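Local coordinates for protein alginate lyase (Bacteroides ovatus, PDB 3NNB) that probably depolymerises the polysaccharide alginate by beta-elimination at its glycosidic bonds, at residues Asp36-Leu41 with Glu121-Lys126; Pro45-Asp50 with Ala138-Asn143; Gly102-Ala107 with Asp129-Trp134. One frame throughout, in Å; residues are numbered along the deposited sequence.

Contact 1 (Asp36-Leu41 with Glu121-Lys126); sequences DADKAL and EKYAQK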
loop_
_atom_site.group_PDB
_atom_site.type_symbol
_atom_site.label_atom_id
_atom_site.label_comp_id
_atom_site.label_asym_id
_atom_site.label_seq_id
_atom_site.Cartn_x
_atom_site.Cartn_y
_atom_site.Cartn_z
ATOM N N ASP A 36 7.861 14.614 -11.599
ATOM C CA ASP A 36 6.765 14.369 -10.671
ATOM C C ASP A 36 7.027 15.171 -9.360
ATOM O O ASP A 36 6.118 15.731 -8.762
ATOM C CB ASP A 36 6.655 12.878 -10.301
ATOM C CG ASP A 36 6.104 12.006 -11.418
ATOM O OD1 ASP A 36 5.610 12.521 -12.449
ATOM O OD2 ASP A 36 6.182 10.780 -11.217
ATOM N N ALA A 37 8.262 15.198 -8.890
ATOM C CA ALA A 37 8.587 15.920 -7.661
ATOM C C ALA A 37 8.390 17.402 -7.863
ATOM O O ALA A 37 7.897 18.086 -6.982
ATOM C CB ALA A 37 10.062 15.643 -7.262
ATOM N N ASP A 38 8.794 17.915 -9.033
ATOM C CA ASP A 38 8.561 19.344 -9.338
ATOM C C ASP A 38 7.074 19.666 -9.333
ATOM O O ASP A 38 6.643 20.741 -8.878
ATOM C CB ASP A 38 9.214 19.709 -10.696
ATOM C CG ASP A 38 10.725 19.765 -10.632
ATOM O OD1 ASP A 38 11.329 19.867 -9.537
ATOM O OD2 ASP A 38 11.338 19.700 -11.724
ATOM N N LYS A 39 6.241 18.727 -9.777
ATOM C CA LYS A 39 4.795 18.931 -9.721
ATOM C C LYS A 39 4.301 18.934 -8.259
ATOM O O LYS A 39 3.446 19.744 -7.867
ATOM C CB LYS A 39 4.059 17.839 -10.508
ATOM C CG LYS A 39 4.177 17.969 -12.012
ATOM C CD LYS A 39 3.461 16.793 -12.720
ATOM C CE LYS A 39 3.883 16.686 -14.184
ATOM N NZ LYS A 39 3.484 15.378 -14.789
ATOM N N ALA A 40 4.887 18.059 -7.430
ATOM C CA ALA A 40 4.540 18.005 -6.021
ATOM C C ALA A 40 4.911 19.294 -5.306
ATOM O O ALA A 40 4.239 19.657 -4.326
ATOM C CB ALA A 40 5.163 16.774 -5.321
ATOM N N LEU A 41 5.992 19.965 -5.761
ATOM C CA LEU A 41 6.366 21.268 -5.159
ATOM C C LEU A 41 5.269 22.310 -5.297
ATOM O O LEU A 41 5.180 23.215 -4.484
ATOM C CB LEU A 41 7.639 21.817 -5.778
ATOM C CG LEU A 41 8.955 21.072 -5.554
ATOM C CD1 LEU A 41 10.132 21.798 -6.280
ATOM C CD2 LEU A 41 9.269 20.893 -4.081
ATOM N N GLU A 121 17.972 19.257 -1.697
ATOM C CA GLU A 121 17.320 19.481 -0.428
ATOM C C GLU A 121 15.907 20.050 -0.568
ATOM O O GLU A 121 15.075 19.874 0.338
ATOM C CB GLU A 121 18.162 20.440 0.402
ATOM C CG GLU A 121 19.560 19.886 0.718
ATOM C CD GLU A 121 19.574 18.788 1.827
ATOM O OE1 GLU A 121 18.630 18.699 2.680
ATOM O OE2 GLU A 121 20.589 18.043 1.869
ATOM N N LYS A 122 15.628 20.737 -1.680
ATOM C CA LYS A 122 14.291 21.372 -1.823
ATOM C C LYS A 122 13.166 20.353 -1.743
ATOM O O LYS A 122 12.060 20.675 -1.334
ATOM C CB LYS A 122 14.151 22.192 -3.113
ATOM C CG LYS A 122 14.056 21.435 -4.403
ATOM C CD LYS A 122 14.214 22.392 -5.561
ATOM C CE LYS A 122 14.049 21.694 -6.911
ATOM N NZ LYS A 122 14.168 22.694 -8.062
ATOM N N TYR A 123 13.439 19.132 -2.202
ATOM C CA TYR A 123 12.414 18.124 -2.249
ATOM C C TYR A 123 12.118 17.599 -0.869
ATOM O O TYR A 123 10.948 17.381 -0.523
ATOM C CB TYR A 123 12.815 16.962 -3.174
ATOM C CG TYR A 123 12.969 17.344 -4.623
ATOM C CD1 TYR A 123 11.999 18.075 -5.288
ATOM C CD2 TYR A 123 14.130 17.022 -5.324
ATOM C CE1 TYR A 123 12.149 18.388 -6.625
ATOM C CE2 TYR A 123 14.274 17.350 -6.651
ATOM C CZ TYR A 123 13.292 18.027 -7.291
ATOM O OH TYR A 123 13.428 18.370 -8.615
ATOM N N ALA A 124 13.164 17.430 -0.054
ATOM C CA ALA A 124 12.958 16.992 1.330
ATOM C C ALA A 124 12.231 18.053 2.156
ATOM O O ALA A 124 11.376 17.725 2.998
ATOM C CB ALA A 124 14.272 16.580 2.005
ATOM N N GLN A 125 12.555 19.336 1.904
ATOM C CA GLN A 125 11.905 20.446 2.609
ATOM C C GLN A 125 10.419 20.428 2.311
ATOM O O GLN A 125 9.586 20.617 3.210
ATOM C CB GLN A 125 12.554 21.796 2.230
ATOM C CG GLN A 125 12.136 22.991 3.084
ATOM C CD GLN A 125 10.735 23.534 2.768
ATOM O OE1 GLN A 125 10.140 23.293 1.681
ATOM N NE2 GLN A 125 10.250 24.335 3.687
ATOM N N LYS A 126 10.051 20.141 1.063
ATOM C CA LYS A 126 8.603 20.099 0.711
ATOM C C LYS A 126 7.940 18.885 1.317
ATOM O O LYS A 126 6.811 18.986 1.804
ATOM C CB LYS A 126 8.367 20.141 -0.785
ATOM C CG LYS A 126 6.913 20.168 -1.225
ATOM C CD LYS A 126 6.296 21.564 -1.223
ATOM C CE LYS A 126 4.787 21.561 -1.508
ATOM N NZ LYS A 126 4.226 22.926 -1.831
HETATM O O HOH W 1 13.598 21.422 -10.444
#

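Contact 2 (Pro45-Asp50 with Ala138-Asn143); sequences PPSVMD and AKTKMN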
loop_
_atom_site.group_PDB
_atom_site.type_symbol
_atom_site.label_atom_id
_atom_site.label_comp_id
_atom_site.label_asym_id
_atom_site.label_seq_id
_atom_site.Cartn_x
_atom_site.Cartn_y
_atom_site.Cartn_z
ATOM N N PRO A 45 -0.125 21.481 0.600
ATOM C CA PRO A 45 -0.354 20.293 1.445
ATOM C C PRO A 45 -1.787 20.268 1.986
ATOM O O PRO A 45 -2.238 21.272 2.569
ATOM C CB PRO A 45 0.657 20.439 2.561
ATOM C CG PRO A 45 1.816 21.190 1.919
ATOM C CD PRO A 45 1.117 22.188 0.996
ATOM N N PRO A 46 -2.513 19.172 1.742
ATOM C CA PRO A 46 -3.860 19.045 2.299
ATOM C C PRO A 46 -3.843 18.576 3.761
ATOM O O PRO A 46 -2.798 18.260 4.318
ATOM C CB PRO A 46 -4.485 17.969 1.415
ATOM C CG PRO A 46 -3.338 17.027 1.176
ATOM C CD PRO A 46 -2.115 17.932 1.034
ATOM N N SER A 47 -5.023 18.469 4.351
ATOM C CA SER A 47 -5.180 17.946 5.705
ATOM C C SER A 47 -6.579 17.426 5.898
ATOM O O SER A 47 -7.478 17.692 5.090
ATOM C CB SER A 47 -4.879 18.991 6.777
ATOM O OG SER A 47 -5.983 19.888 6.986
ATOM N N VAL A 48 -6.769 16.706 7.015
ATOM C CA VAL A 48 -8.093 16.256 7.400
ATOM C C VAL A 48 -9.055 17.432 7.744
ATOM O O VAL A 48 -10.246 17.214 7.905
ATOM C CB VAL A 48 -8.061 15.275 8.589
ATOM C CG1 VAL A 48 -7.273 13.986 8.190
ATOM C CG2 VAL A 48 -7.527 15.952 9.910
HETATM N N MSE A 49 -8.556 18.646 7.832
HETATM C CA MSE A 49 -9.418 19.816 8.043
HETATM C C MSE A 49 -10.111 20.277 6.790
HETATM O O MSE A 49 -11.023 21.135 6.844
HETATM C CB MSE A 49 -8.620 20.955 8.670
HETATM C CG MSE A 49 -7.801 20.545 9.885
HETATM SE SE MSE A 49 -8.774 19.614 11.305
HETATM C CE MSE A 49 -9.544 21.247 12.115
ATOM N N ASP A 50 -9.753 19.728 5.634
ATOM C CA ASP A 50 -10.292 20.249 4.384
ATOM C C ASP A 50 -11.699 19.742 4.091
ATOM O O ASP A 50 -12.458 20.408 3.381
ATOM C CB ASP A 50 -9.385 19.897 3.205
ATOM C CG ASP A 50 -8.057 20.596 3.261
ATOM O OD1 ASP A 50 -7.947 21.613 3.951
ATOM O OD2 ASP A 50 -7.102 20.104 2.623
ATOM N N ALA A 138 -0.549 21.275 15.176
ATOM C CA ALA A 138 -1.751 21.190 16.011
ATOM C C ALA A 138 -3.005 21.603 15.281
ATOM O O ALA A 138 -4.073 21.019 15.521
ATOM C CB ALA A 138 -1.588 22.082 17.317
ATOM N N LYS A 139 -2.912 22.610 14.418
ATOM C CA LYS A 139 -4.086 23.159 13.764
ATOM C C LYS A 139 -4.690 22.201 12.751
ATOM O O LYS A 139 -5.865 22.327 12.418
ATOM C CB LYS A 139 -3.770 24.509 13.090
ATOM C CG LYS A 139 -3.605 25.662 14.106
ATOM C CD LYS A 139 -3.460 27.005 13.373
ATOM C CE LYS A 139 -2.749 28.070 14.215
ATOM N NZ LYS A 139 -2.504 29.331 13.409
ATOM N N THR A 140 -3.881 21.301 12.202
ATOM C CA THR A 140 -4.317 20.551 11.019
ATOM C C THR A 140 -4.104 19.016 11.113
ATOM O O THR A 140 -4.546 18.272 10.234
ATOM C CB THR A 140 -3.622 21.013 9.740
ATOM O OG1 THR A 140 -2.193 20.951 9.894
ATOM C CG2 THR A 140 -4.079 22.420 9.330
ATOM N N LYS A 141 -3.492 18.529 12.182
ATOM C CA LYS A 141 -3.035 17.147 12.162
ATOM C C LYS A 141 -4.157 16.106 12.253
ATOM O O LYS A 141 -5.221 16.328 12.831
ATOM C CB LYS A 141 -2.058 16.869 13.277
ATOM C CG LYS A 141 -2.669 16.925 14.653
ATOM C CD LYS A 141 -1.629 16.635 15.701
ATOM C CE LYS A 141 -2.177 16.802 17.091
ATOM N NZ LYS A 141 -1.029 16.809 18.053
HETATM N N MSE A 142 -3.865 14.965 11.653
HETATM C CA MSE A 142 -4.733 13.795 11.739
HETATM C C MSE A 142 -4.442 13.037 13.037
HETATM O O MSE A 142 -3.307 12.721 13.320
HETATM C CB MSE A 142 -4.531 12.877 10.543
HETATM C CG MSE A 142 -5.322 11.597 10.609
HETATM SE SE MSE A 142 -5.015 10.432 9.093
HETATM C CE MSE A 142 -5.389 8.737 9.952
ATOM N N ASN A 143 -5.476 12.750 13.821
ATOM C CA ASN A 143 -5.314 11.883 15.001
ATOM C C ASN A 143 -4.879 10.480 14.597
ATOM O O ASN A 143 -5.281 9.983 13.539
ATOM C CB ASN A 143 -6.565 11.891 15.855
ATOM C CG ASN A 143 -6.862 13.244 16.430
ATOM O OD1 ASN A 143 -5.944 14.010 16.732
ATOM N ND2 ASN A 143 -8.155 13.552 16.597
HETATM O O HOH W 2 -4.276 16.134 8.477
#

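Contact 3 (Gly102-Ala107 with Asp129-Trp134); sequences GDMSKA and DFLNVW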
loop_
_atom_site.group_PDB
_atom_site.type_symbol
_atom_site.label_atom_id
_atom_site.label_comp_id
_atom_site.label_asym_id
_atom_site.label_seq_id
_atom_site.Cartn_x
_atom_site.Cartn_y
_atom_site.Cartn_z
ATOM N N GLY A 102 -4.308 10.174 0.194
ATOM C CA GLY A 102 -3.609 9.608 -0.950
ATOM C C GLY A 102 -2.649 10.606 -1.580
ATOM O O GLY A 102 -1.522 10.258 -1.934
ATOM N N ASP A 103 -3.128 11.827 -1.798
ATOM C CA ASP A 103 -2.304 12.861 -2.447
ATOM C C ASP A 103 -1.065 13.134 -1.593
ATOM O O ASP A 103 0.040 13.296 -2.122
ATOM C CB ASP A 103 -3.058 14.178 -2.592
ATOM C CG ASP A 103 -4.084 14.154 -3.711
ATOM O OD1 ASP A 103 -4.055 13.261 -4.569
ATOM O OD2 ASP A 103 -4.921 15.068 -3.673
HETATM N N MSE A 104 -1.273 13.231 -0.275
HETATM C CA MSE A 104 -0.185 13.493 0.678
HETATM C C MSE A 104 0.833 12.367 0.662
HETATM O O MSE A 104 2.034 12.584 0.509
HETATM C CB MSE A 104 -0.771 13.714 2.085
HETATM C CG MSE A 104 0.258 14.037 3.223
HETATM SE SE MSE A 104 1.238 12.497 3.847
HETATM C CE MSE A 104 -0.250 11.421 4.458
ATOM N N SER A 105 0.346 11.141 0.803
ATOM C CA SER A 105 1.219 9.980 0.855
ATOM C C SER A 105 2.043 9.819 -0.433
ATOM O O SER A 105 3.263 9.552 -0.420
ATOM C CB SER A 105 0.357 8.737 1.115
ATOM O OG SER A 105 1.139 7.573 1.071
ATOM N N LYS A 106 1.376 9.975 -1.562
ATOM C CA LYS A 106 2.051 9.916 -2.856
ATOM C C LYS A 106 3.092 11.008 -2.992
ATOM O O LYS A 106 4.189 10.778 -3.497
ATOM C CB LYS A 106 1.058 9.981 -3.997
ATOM C CG LYS A 106 0.243 8.736 -4.107
ATOM C CD LYS A 106 -0.637 8.768 -5.374
ATOM C CE LYS A 106 -1.988 9.368 -5.146
ATOM N NZ LYS A 106 -2.928 8.892 -6.211
ATOM N N ALA A 107 2.752 12.206 -2.542
ATOM C CA ALA A 107 3.689 13.351 -2.628
ATOM C C ALA A 107 4.932 13.142 -1.771
ATOM O O ALA A 107 6.048 13.412 -2.199
ATOM C CB ALA A 107 2.967 14.678 -2.237
ATOM N N ASP A 129 7.111 19.617 4.819
ATOM C CA ASP A 129 5.951 20.522 4.881
ATOM C C ASP A 129 4.664 19.694 4.808
ATOM O O ASP A 129 3.806 19.844 5.669
ATOM C CB ASP A 129 6.067 21.548 3.761
ATOM C CG ASP A 129 5.031 22.644 3.797
ATOM O OD1 ASP A 129 4.355 22.889 4.809
ATOM O OD2 ASP A 129 5.000 23.343 2.753
ATOM N N PHE A 130 4.560 18.774 3.841
ATOM C CA PHE A 130 3.411 17.862 3.807
ATOM C C PHE A 130 3.244 17.108 5.124
ATOM O O PHE A 130 2.156 16.979 5.620
ATOM C CB PHE A 130 3.567 16.802 2.714
ATOM C CG PHE A 130 3.163 17.260 1.325
ATOM C CD1 PHE A 130 1.820 17.172 0.941
ATOM C CD2 PHE A 130 4.111 17.662 0.360
ATOM C CE1 PHE A 130 1.422 17.542 -0.321
ATOM C CE2 PHE A 130 3.713 18.043 -0.915
ATOM C CZ PHE A 130 2.363 18.002 -1.248
ATOM N N LEU A 131 4.329 16.555 5.647
ATOM C CA LEU A 131 4.254 15.751 6.879
ATOM C C LEU A 131 3.852 16.600 8.103
ATOM O O LEU A 131 3.097 16.132 8.961
ATOM C CB LEU A 131 5.586 15.112 7.144
ATOM C CG LEU A 131 6.003 13.995 6.209
ATOM C CD1 LEU A 131 7.491 13.561 6.459
ATOM C CD2 LEU A 131 5.028 12.756 6.218
ATOM N N ASN A 132 4.408 17.810 8.209
ATOM C CA ASN A 132 4.009 18.743 9.286
ATOM C C ASN A 132 2.514 19.010 9.237
ATOM O O ASN A 132 1.797 18.878 10.248
ATOM C CB ASN A 132 4.744 20.107 9.175
ATOM C CG ASN A 132 6.174 20.045 9.651
ATOM O OD1 ASN A 132 6.507 19.251 10.509
ATOM N ND2 ASN A 132 7.010 20.944 9.146
ATOM N N VAL A 133 2.042 19.360 8.054
ATOM C CA VAL A 133 0.636 19.732 7.892
ATOM C C VAL A 133 -0.262 18.528 8.199
ATOM O O VAL A 133 -1.263 18.644 8.904
ATOM C CB VAL A 133 0.355 20.310 6.515
ATOM C CG1 VAL A 133 -1.160 20.496 6.315
ATOM C CG2 VAL A 133 1.120 21.657 6.356
ATOM N N TRP A 134 0.108 17.366 7.696
ATOM C CA TRP A 134 -0.758 16.189 7.853
ATOM C C TRP A 134 -0.747 15.559 9.238
ATOM O O TRP A 134 -1.797 15.132 9.732
ATOM C CB TRP A 134 -0.438 15.105 6.801
ATOM C CG TRP A 134 -1.471 14.024 6.791
ATOM C CD1 TRP A 134 -1.508 12.905 7.556
ATOM C CD2 TRP A 134 -2.705 14.055 6.062
ATOM N NE1 TRP A 134 -2.676 12.198 7.314
ATOM C CE2 TRP A 134 -3.436 12.905 6.430
ATOM C CE3 TRP A 134 -3.256 14.942 5.124
ATOM C CZ2 TRP A 134 -4.689 12.603 5.883
ATOM C CZ3 TRP A 134 -4.484 14.639 4.565
ATOM C CH2 TRP A 134 -5.208 13.498 4.973
#

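Contact 1 (Asp36-Leu41 with Glu121-Lys126)
Helical segments Asp36-Leu41 and Glu121-Lys126 run past each other at 48°, their axes approaching to 10.2 Å, with Ala37 facing Tyr123 at one end and Leu41 facing Lys126 at the other. The Tyr123 ring reaches across to Ala37 and Asp38. Ala37 CB lies over one face of it in a CH-pi contact, 3.9 Å from the centroid of the Tyr123 ring. Asp38 OD1 comes up at the edge of the ring, in its plane, and accepts a hydrogen bond of 2.7 Å from Tyr123 OH, which reaches OD1 from above the carboxylate plane. Ring and carboxylate are turned 34° against each other. The same oxygen, Asp38 OD1, also accepts from water 1 at 2.9 Å, and that water accepts in turn from Lys122 NZ. Asp38 and Lys122 are therefore joined through water, since Asp38 OD1 and Lys122 NZ are 4.3 Å apart, too far for a direct salt bridge. Leu41 reaches across with both branches: CD1 rests against Tyr123 and the extended chain of Lys122, while CD2 presses on Lys126 CB at 3.5 Å, a tight carbon contact. Lys126 leaves its backbone with CG anti to N (chi1 -177°) and then bends at chi2, which takes the chain past the Leu41 backbone to its carbonyl. There Lys126 NZ donates to Leu41 O, 2.8 Å away, from above the carbonyl plane; a second bond, to Met43 O, ties the same ammonium to the chain just beyond. The contact thus fastens the last turn of helix 27-41 to the beginning of helix 121-136, while helix 98-118 lies against both, touching Ala37 through Ala114 and Tyr123 through Ser118.

Contact 2 (Pro45-Asp50 with Ala138-Asn143)
Val48 and Thr140 are bridged through a single water, where two irregular segments meet without a direct hydrogen bond between them: water 2 accepts from Val48 N at 2.9 Å and donates to Thr140 O at 2.8 Å. Around this bridge the touching is mostly side chain against backbone. Ser47 CB and Val48 CG2 both lie close to the carbonyl oxygen of Thr140, and CG2 also approaches Lys141 O. The other branch, Val48 CG1, packs on Met142 CB at 3.8 Å, the two side chains crossing at about a right angle. In the selenomethionine Met49, CG lies against Thr140 CA, and the bends at chi2 and chi3 keep the methyl CE 3.8 Å from Lys139 O.

Segment Pro45-Asp50 is stiffened from within. Ser47 OG, placed between its backbone N and carbonyl carbon (chi1 80°), accepts from Met49 N at 3.0 Å, and the Asp50 carboxylate takes Ser47 N through OD2, reached from well above its plane; OD2 has a further partner in a salt bridge to Lys100. In segment Ala138-Asn143, Thr140 OG1 donates to Val133 O, Lys141 O accepts from His61, and Met142 pairs with Trp134 through the backbone.

Val48 and Met142 both lie on Trp134, which places the contact against the end of helix 121-136, where the chain leaves it for strand 148-151. The Ser47 feature is an ST turn set within a type I beta turn from Ser47 to Asp50, closed by Asp50 N to Ser47 O.

Contact 3 (Gly102-Ala107 with Asp129-Trp134)
Met104 and Ala107 face Phe130, Leu131 and Trp134 across a near-antiparallel helix pair, two consecutive helices of the chain that form a helical hairpin. The segments Gly102-Ala107 and Asp129-Trp134 run at 146° to each other, with axes 10.0 Å apart at their closest. Packing is tight on the aromatic side. Ala107 CB sits over one face of the Phe130 ring, 3.7 Å from the centroid of that ring, a CH-pi contact offset toward the rim. Met104, a selenomethionine here, starts with CG anti to N (chi1 -179°) and then folds at chi2 and chi3, which turns its methyl back over the indole. On the way CG lies against Trp134 CB at 3.8 Å and, less closely, against Phe130 CD1, so that Met104 touches both aromatic side chains.

Leu131 marks the looser part, with Leu131 CD2 only just touching Met104 SE at 4.5 Å; this leucine also packs on Val108, Met178 and Phe187, the last a residue of the sodium site. On the outer flanks, Lys106 is exposed and Asp129 and Asn132 are partly so, and none of the three joins the contact. Every residue that touches is buried, and the chemistry between the segments is wholly apolar. Helix 171-180 covers Met104 through Phe171 and Met174.

The selenium stands obliquely to the indole in a Met-aromatic contact, whereas Met104 CE lies almost straight above the five-membered ring of Trp134, 3.6 Å from its centroid and only 10° off the normal.

In the fold
Helix 121-136 ties the three contacts together: contact 1 uses its first turns, contact 3 its later ones, and contact 2 the loop that follows it. Contact 3 is fully buried and apolar, built from methyl groups over aromatic faces. Contacts 1 and 2 are partly buried and lie farther from the centre of the chain, and each includes a bridging water; contact 1 adds direct side-chain hydrogen bonds, whereas contact 2 relies on side chains packed against backbone carbonyls. Contacts 2 and 3 adjoin through the end of helix 121-136, where Pro46 O packs on Val133 and Trp134. Contact 1 meets contact 3 where Ala40 O packs against Phe130.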